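Local coordinates for protein putative cytochrome P450 154A1 (Streptomyces coelicolor, PDB 1ODO) that is a putative bacterial cytochrome P450, a haem-binding protein whose iron is bound here by 4-phenyl-1H-imidazole, at residues S56-F69 against W81-P93. Sequence-based numbering, arbitrary orientation.
Sequences SDVSKDARAHWPAF and WVAVENMFTAYGP. With HEM (protoporphyrin IX containing Fe), chain B; PIM (4-phenyl-1H-imidazole), chain C.
Lys-60 reaches from the end of strand 58-59 across the carbonyl of Phe-88 to the face of that residue's ring. Its CB and CG lie loosely beside Phe-88 O, and CD and CE draw closer to the same oxygen. A turn about the CG-CD bond (chi3 70°) brings NZ back to donate to Phe-88 O, 2.8 Å away, in the carbonyl plane and on a lone pair. The ammonium also sits over the middle of the Phe-88 ring, NZ being 3.1 Å from the centroid and 8° off the normal, a nearly axial cation-pi contact. The phenyl group of 4-phenyl-1H-imidazole lies over the opposite face, so the Phe-88 ring separates the lysine from the ligand. A haem propionate oxygen, HEM O2D, is 3.9 Å from NZ, and its negative charge probably favours a protonated lysine.

Beside this, the two backbones approach through paired CA-H...O contacts between Lys-60 and Asp-61 on one side and Thr-89 on the other. One water bridges Lys-60 N and Ala-90 O, while a second joins Asp-61 OD2 to Tyr-91 N. Tyr-91, with CG anti to its own N, extends along Ser-59 and donates from OH to Ser-56 O at 2.7 Å. The edge of the His-65 ring meets the face of the Tyr-91 ring in a T-shaped pair, planes at 72°. At the other end Val-82 CG2 lies at the edges of both Trp-66 and Phe-69, and Arg-63 NH2 makes a weak bond to Ala-83 O, 3.3 Å long.

The arrangement joins edge strand 58-59 and helix 62-65 to helix 80-83 and the loop leading to helix 92-100; Trp-81 and Phe-88 line the ligand side of the haem, and Lys-60 stands near a propionate, as part of the haem pocket of the cytochrome P450 fold.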
# COMPACT_ATOMS: atom_id res chain seq x y z
N SER A 56 -11.46 20.63 4.01
CA SER A 56 -11.76 21.07 2.66
C SER A 56 -10.57 21.88 2.14
O SER A 56 -10.44 22.10 0.93
CB SER A 56 -13.01 21.95 2.66
OG SER A 56 -13.30 22.41 1.35
N ASP A 57 -9.70 22.31 3.05
CA ASP A 57 -8.52 23.09 2.68
C ASP A 57 -7.29 22.30 2.26
O ASP A 57 -6.22 22.88 2.05
CB ASP A 57 -8.16 24.05 3.81
CG ASP A 57 -9.29 24.99 4.16
OD1 ASP A 57 -9.93 25.52 3.22
OD2 ASP A 57 -9.53 25.21 5.36
N VAL A 58 -7.42 20.99 2.16
CA VAL A 58 -6.32 20.12 1.77
C VAL A 58 -6.79 19.34 0.55
O VAL A 58 -7.93 18.86 0.52
CB VAL A 58 -5.92 19.18 2.92
CG1 VAL A 58 -4.87 18.20 2.45
CG2 VAL A 58 -5.40 20.00 4.09
N SER A 59 -5.91 19.19 -0.44
CA SER A 59 -6.26 18.47 -1.66
C SER A 59 -5.18 17.56 -2.24
O SER A 59 -3.99 17.74 -1.98
CB SER A 59 -6.66 19.49 -2.73
OG SER A 59 -6.69 18.93 -4.03
N LYS A 60 -5.62 16.59 -3.04
CA LYS A 60 -4.72 15.64 -3.69
C LYS A 60 -4.67 15.99 -5.18
O LYS A 60 -3.99 15.32 -5.96
CB LYS A 60 -5.22 14.20 -3.55
CG LYS A 60 -5.25 13.66 -2.12
CD LYS A 60 -5.16 12.14 -2.12
CE LYS A 60 -3.77 11.68 -2.55
NZ LYS A 60 -3.72 10.24 -2.94
N ASP A 61 -5.40 17.03 -5.58
CA ASP A 61 -5.44 17.46 -6.98
C ASP A 61 -4.33 18.47 -7.27
O ASP A 61 -4.52 19.68 -7.09
CB ASP A 61 -6.81 18.09 -7.29
CG ASP A 61 -7.02 18.35 -8.78
OD1 ASP A 61 -6.02 18.46 -9.52
OD2 ASP A 61 -8.18 18.46 -9.20
N ALA A 62 -3.18 17.96 -7.71
CA ALA A 62 -2.03 18.80 -8.03
C ALA A 62 -2.30 19.79 -9.15
O ALA A 62 -1.91 20.95 -9.09
CB ALA A 62 -0.83 17.92 -8.39
N ARG A 63 -2.97 19.31 -10.19
CA ARG A 63 -3.30 20.13 -11.34
C ARG A 63 -4.04 21.40 -10.91
O ARG A 63 -3.75 22.50 -11.38
CB ARG A 63 -4.17 19.32 -12.30
CG ARG A 63 -4.35 19.93 -13.67
CD ARG A 63 -4.85 18.89 -14.67
NE ARG A 63 -3.88 17.82 -14.92
CZ ARG A 63 -3.72 16.74 -14.16
NH1 ARG A 63 -4.47 16.56 -13.09
NH2 ARG A 63 -2.80 15.84 -14.47
N ALA A 64 -4.98 21.25 -9.98
CA ALA A 64 -5.74 22.40 -9.51
C ALA A 64 -5.17 23.15 -8.31
O ALA A 64 -5.30 24.37 -8.23
CB ALA A 64 -7.17 21.95 -9.19
N HIS A 65 -4.51 22.44 -7.40
CA HIS A 65 -3.96 23.09 -6.22
C HIS A 65 -2.45 23.15 -5.96
O HIS A 65 -2.04 23.62 -4.89
CB HIS A 65 -4.67 22.51 -5.00
CG HIS A 65 -6.17 22.55 -5.10
ND1 HIS A 65 -6.87 23.74 -5.21
CD2 HIS A 65 -7.09 21.57 -5.11
CE1 HIS A 65 -8.16 23.47 -5.29
NE2 HIS A 65 -8.32 22.16 -5.23
N TRP A 66 -1.63 22.69 -6.89
CA TRP A 66 -0.18 22.74 -6.69
C TRP A 66 0.44 23.57 -7.81
O TRP A 66 0.65 23.07 -8.92
CB TRP A 66 0.42 21.33 -6.68
CG TRP A 66 1.86 21.28 -6.25
CD1 TRP A 66 2.53 22.23 -5.52
CD2 TRP A 66 2.78 20.20 -6.43
NE1 TRP A 66 3.81 21.80 -5.24
CE2 TRP A 66 3.99 20.55 -5.78
CE3 TRP A 66 2.70 18.95 -7.07
CZ2 TRP A 66 5.11 19.71 -5.76
CZ3 TRP A 66 3.82 18.11 -7.05
CH2 TRP A 66 5.00 18.50 -6.39
N PRO A 67 0.74 24.85 -7.54
CA PRO A 67 1.33 25.76 -8.52
C PRO A 67 2.60 25.25 -9.19
O PRO A 67 2.85 25.54 -10.37
CB PRO A 67 1.58 27.03 -7.71
CG PRO A 67 0.44 27.01 -6.73
CD PRO A 67 0.45 25.56 -6.28
N ALA A 68 3.40 24.48 -8.45
CA ALA A 68 4.64 23.94 -8.99
C ALA A 68 4.48 22.68 -9.84
O ALA A 68 5.45 22.22 -10.45
CB ALA A 68 5.61 23.65 -7.84
N PHE A 69 3.27 22.14 -9.91
CA PHE A 69 3.02 20.94 -10.69
C PHE A 69 3.63 20.96 -12.09
O PHE A 69 4.38 20.05 -12.46
CB PHE A 69 1.52 20.67 -10.83
CG PHE A 69 1.20 19.45 -11.63
CD1 PHE A 69 1.44 18.18 -11.11
CD2 PHE A 69 0.69 19.56 -12.92
CE1 PHE A 69 1.18 17.03 -11.87
CE2 PHE A 69 0.43 18.42 -13.69
CZ PHE A 69 0.67 17.15 -13.16
N TRP A 81 2.88 9.55 -9.29
CA TRP A 81 2.03 9.55 -8.10
C TRP A 81 1.08 10.74 -8.03
O TRP A 81 0.04 10.67 -7.37
CB TRP A 81 2.89 9.53 -6.83
CG TRP A 81 3.52 8.20 -6.56
CD1 TRP A 81 4.63 7.68 -7.14
CD2 TRP A 81 3.03 7.20 -5.66
NE1 TRP A 81 4.87 6.41 -6.67
CE2 TRP A 81 3.90 6.09 -5.75
CE3 TRP A 81 1.94 7.13 -4.78
CZ2 TRP A 81 3.72 4.93 -5.00
CZ3 TRP A 81 1.76 5.97 -4.03
CH2 TRP A 81 2.64 4.88 -4.15
N VAL A 82 1.43 11.83 -8.72
CA VAL A 82 0.59 13.02 -8.70
C VAL A 82 0.10 13.45 -10.08
O VAL A 82 -0.73 14.36 -10.18
CB VAL A 82 1.35 14.22 -8.07
CG1 VAL A 82 1.85 13.84 -6.68
CG2 VAL A 82 2.52 14.64 -8.96
N ALA A 83 0.58 12.80 -11.13
CA ALA A 83 0.18 13.15 -12.49
C ALA A 83 -0.98 12.34 -13.07
O ALA A 83 -1.59 12.77 -14.05
CB ALA A 83 1.39 13.07 -13.43
N VAL A 84 -1.28 11.19 -12.48
CA VAL A 84 -2.39 10.37 -12.98
C VAL A 84 -3.70 11.12 -12.80
O VAL A 84 -3.79 12.07 -12.02
CB VAL A 84 -2.51 9.02 -12.22
CG1 VAL A 84 -1.34 8.10 -12.58
CG2 VAL A 84 -2.56 9.26 -10.72
N GLU A 85 -4.71 10.70 -13.55
CA GLU A 85 -6.02 11.32 -13.48
C GLU A 85 -7.01 10.25 -13.03
O GLU A 85 -7.64 9.59 -13.86
CB GLU A 85 -6.44 11.86 -14.85
CG GLU A 85 -5.55 12.98 -15.37
CD GLU A 85 -5.95 13.43 -16.76
OE1 GLU A 85 -7.11 13.89 -16.92
OE2 GLU A 85 -5.13 13.31 -17.69
N ASN A 86 -7.11 10.06 -11.72
CA ASN A 86 -8.02 9.07 -11.16
C ASN A 86 -8.45 9.55 -9.78
O ASN A 86 -8.17 10.69 -9.40
CB ASN A 86 -7.35 7.69 -11.08
CG ASN A 86 -6.03 7.72 -10.33
OD1 ASN A 86 -5.86 8.50 -9.39
ND2 ASN A 86 -5.10 6.85 -10.73
N MET A 87 -9.14 8.71 -9.02
CA MET A 87 -9.59 9.11 -7.70
C MET A 87 -8.45 9.49 -6.76
O MET A 87 -8.62 10.31 -5.86
CB MET A 87 -10.43 8.00 -7.06
CG MET A 87 -9.62 6.80 -6.59
SD MET A 87 -10.67 5.52 -5.87
CE MET A 87 -11.08 4.56 -7.35
N PHE A 88 -7.28 8.89 -6.98
CA PHE A 88 -6.09 9.13 -6.17
C PHE A 88 -5.60 10.58 -6.24
O PHE A 88 -4.87 11.04 -5.35
CB PHE A 88 -4.96 8.18 -6.61
CG PHE A 88 -3.81 8.08 -5.63
CD1 PHE A 88 -3.94 7.36 -4.45
CD2 PHE A 88 -2.59 8.70 -5.91
CE1 PHE A 88 -2.87 7.24 -3.56
CE2 PHE A 88 -1.52 8.59 -5.03
CZ PHE A 88 -1.66 7.86 -3.85
N THR A 89 -5.98 11.30 -7.29
CA THR A 89 -5.57 12.69 -7.45
C THR A 89 -6.76 13.61 -7.67
O THR A 89 -6.63 14.71 -8.20
CB THR A 89 -4.63 12.85 -8.66
OG1 THR A 89 -5.29 12.35 -9.84
CG2 THR A 89 -3.34 12.08 -8.44
N ALA A 90 -7.94 13.16 -7.24
CA ALA A 90 -9.15 13.94 -7.39
C ALA A 90 -9.54 14.66 -6.09
O ALA A 90 -9.19 14.21 -5.00
CB ALA A 90 -10.29 13.04 -7.85
N TYR A 91 -10.27 15.76 -6.24
CA TYR A 91 -10.72 16.56 -5.11
C TYR A 91 -12.24 16.78 -5.12
O TYR A 91 -12.84 16.93 -6.18
CB TYR A 91 -10.02 17.93 -5.15
CG TYR A 91 -10.51 18.92 -4.13
CD1 TYR A 91 -9.98 18.94 -2.84
CD2 TYR A 91 -11.53 19.83 -4.44
CE1 TYR A 91 -10.45 19.85 -1.88
CE2 TYR A 91 -12.00 20.74 -3.49
CZ TYR A 91 -11.46 20.74 -2.21
OH TYR A 91 -11.93 21.62 -1.27
N GLY A 92 -12.83 16.82 -3.93
CA GLY A 92 -14.27 17.04 -3.79
C GLY A 92 -15.19 16.18 -4.64
O GLY A 92 -14.98 14.97 -4.76
N PRO A 93 -16.24 16.78 -5.22
CA PRO A 93 -17.20 16.05 -6.06
C PRO A 93 -16.55 15.17 -7.12
O PRO A 93 -17.04 14.08 -7.41
CB PRO A 93 -18.05 17.17 -6.66
CG PRO A 93 -18.13 18.14 -5.52
CD PRO A 93 -16.68 18.17 -5.02
CHA HEM B . -5.53 4.30 -1.34
CHB HEM B . -6.97 0.27 -3.54
CHC HEM B . -4.33 -2.36 -0.47
CHD HEM B . -2.88 1.67 1.70
C1A HEM B . -6.17 3.45 -2.20
C2A HEM B . -7.07 3.85 -3.28
C3A HEM B . -7.47 2.72 -3.90
C4A HEM B . -6.84 1.60 -3.23
CMA HEM B . -8.41 2.60 -5.11
CAA HEM B . -7.46 5.30 -3.61
CBA HEM B . -8.62 5.78 -2.71
CGA HEM B . -9.07 7.22 -2.94
O1A HEM B . -8.15 8.06 -3.23
O2A HEM B . -10.27 7.48 -2.82
C1B HEM B . -6.38 -0.80 -2.91
C2B HEM B . -6.55 -2.18 -3.31
C3B HEM B . -5.81 -2.93 -2.45
C4B HEM B . -5.17 -2.02 -1.52
CMB HEM B . -7.42 -2.66 -4.49
CAB HEM B . -5.63 -4.46 -2.40
CBB HEM B . -6.91 -5.25 -2.07
C1C HEM B . -3.71 -1.48 0.40
C2C HEM B . -2.81 -1.90 1.49
C3C HEM B . -2.40 -0.76 2.10
C4C HEM B . -3.03 0.34 1.41
CMC HEM B . -2.45 -3.38 1.79
CAC HEM B . -1.43 -0.54 3.30
CBC HEM B . -1.65 -1.42 4.53
C1D HEM B . -3.46 2.74 1.08
C2D HEM B . -3.25 4.13 1.42
C3D HEM B . -3.99 4.87 0.56
C4D HEM B . -4.67 3.94 -0.31
CMD HEM B . -2.34 4.62 2.56
CAD HEM B . -4.05 6.41 0.52
CBD HEM B . -4.77 7.13 1.66
CGD HEM B . -4.62 8.61 1.40
O1D HEM B . -3.88 9.28 2.14
O2D HEM B . -5.24 9.07 0.41
NA HEM B . -6.06 2.08 -2.19
NB HEM B . -5.52 -0.72 -1.82
NC HEM B . -3.83 -0.12 0.38
ND HEM B . -4.34 2.63 -0.00
FE HEM B . -4.94 0.98 -0.89
N1 PIM C . -1.37 0.82 -3.44
C2 PIM C . -2.20 0.33 -2.45
N3 PIM C . -3.16 1.11 -2.32
C4 PIM C . -3.06 2.11 -3.17
C5 PIM C . -1.94 1.96 -3.89
C6 PIM C . -1.34 2.80 -4.98
C7 PIM C . -0.53 2.16 -5.97
C8 PIM C . 0.04 2.97 -7.03
C9 PIM C . -0.22 4.36 -7.04
C10 PIM C . -1.03 4.99 -6.05
C11 PIM C . -1.58 4.16 -5.03
O HOH W 1 -8.39 15.69 -2.78
O HOH W 2 -10.41 16.81 -8.91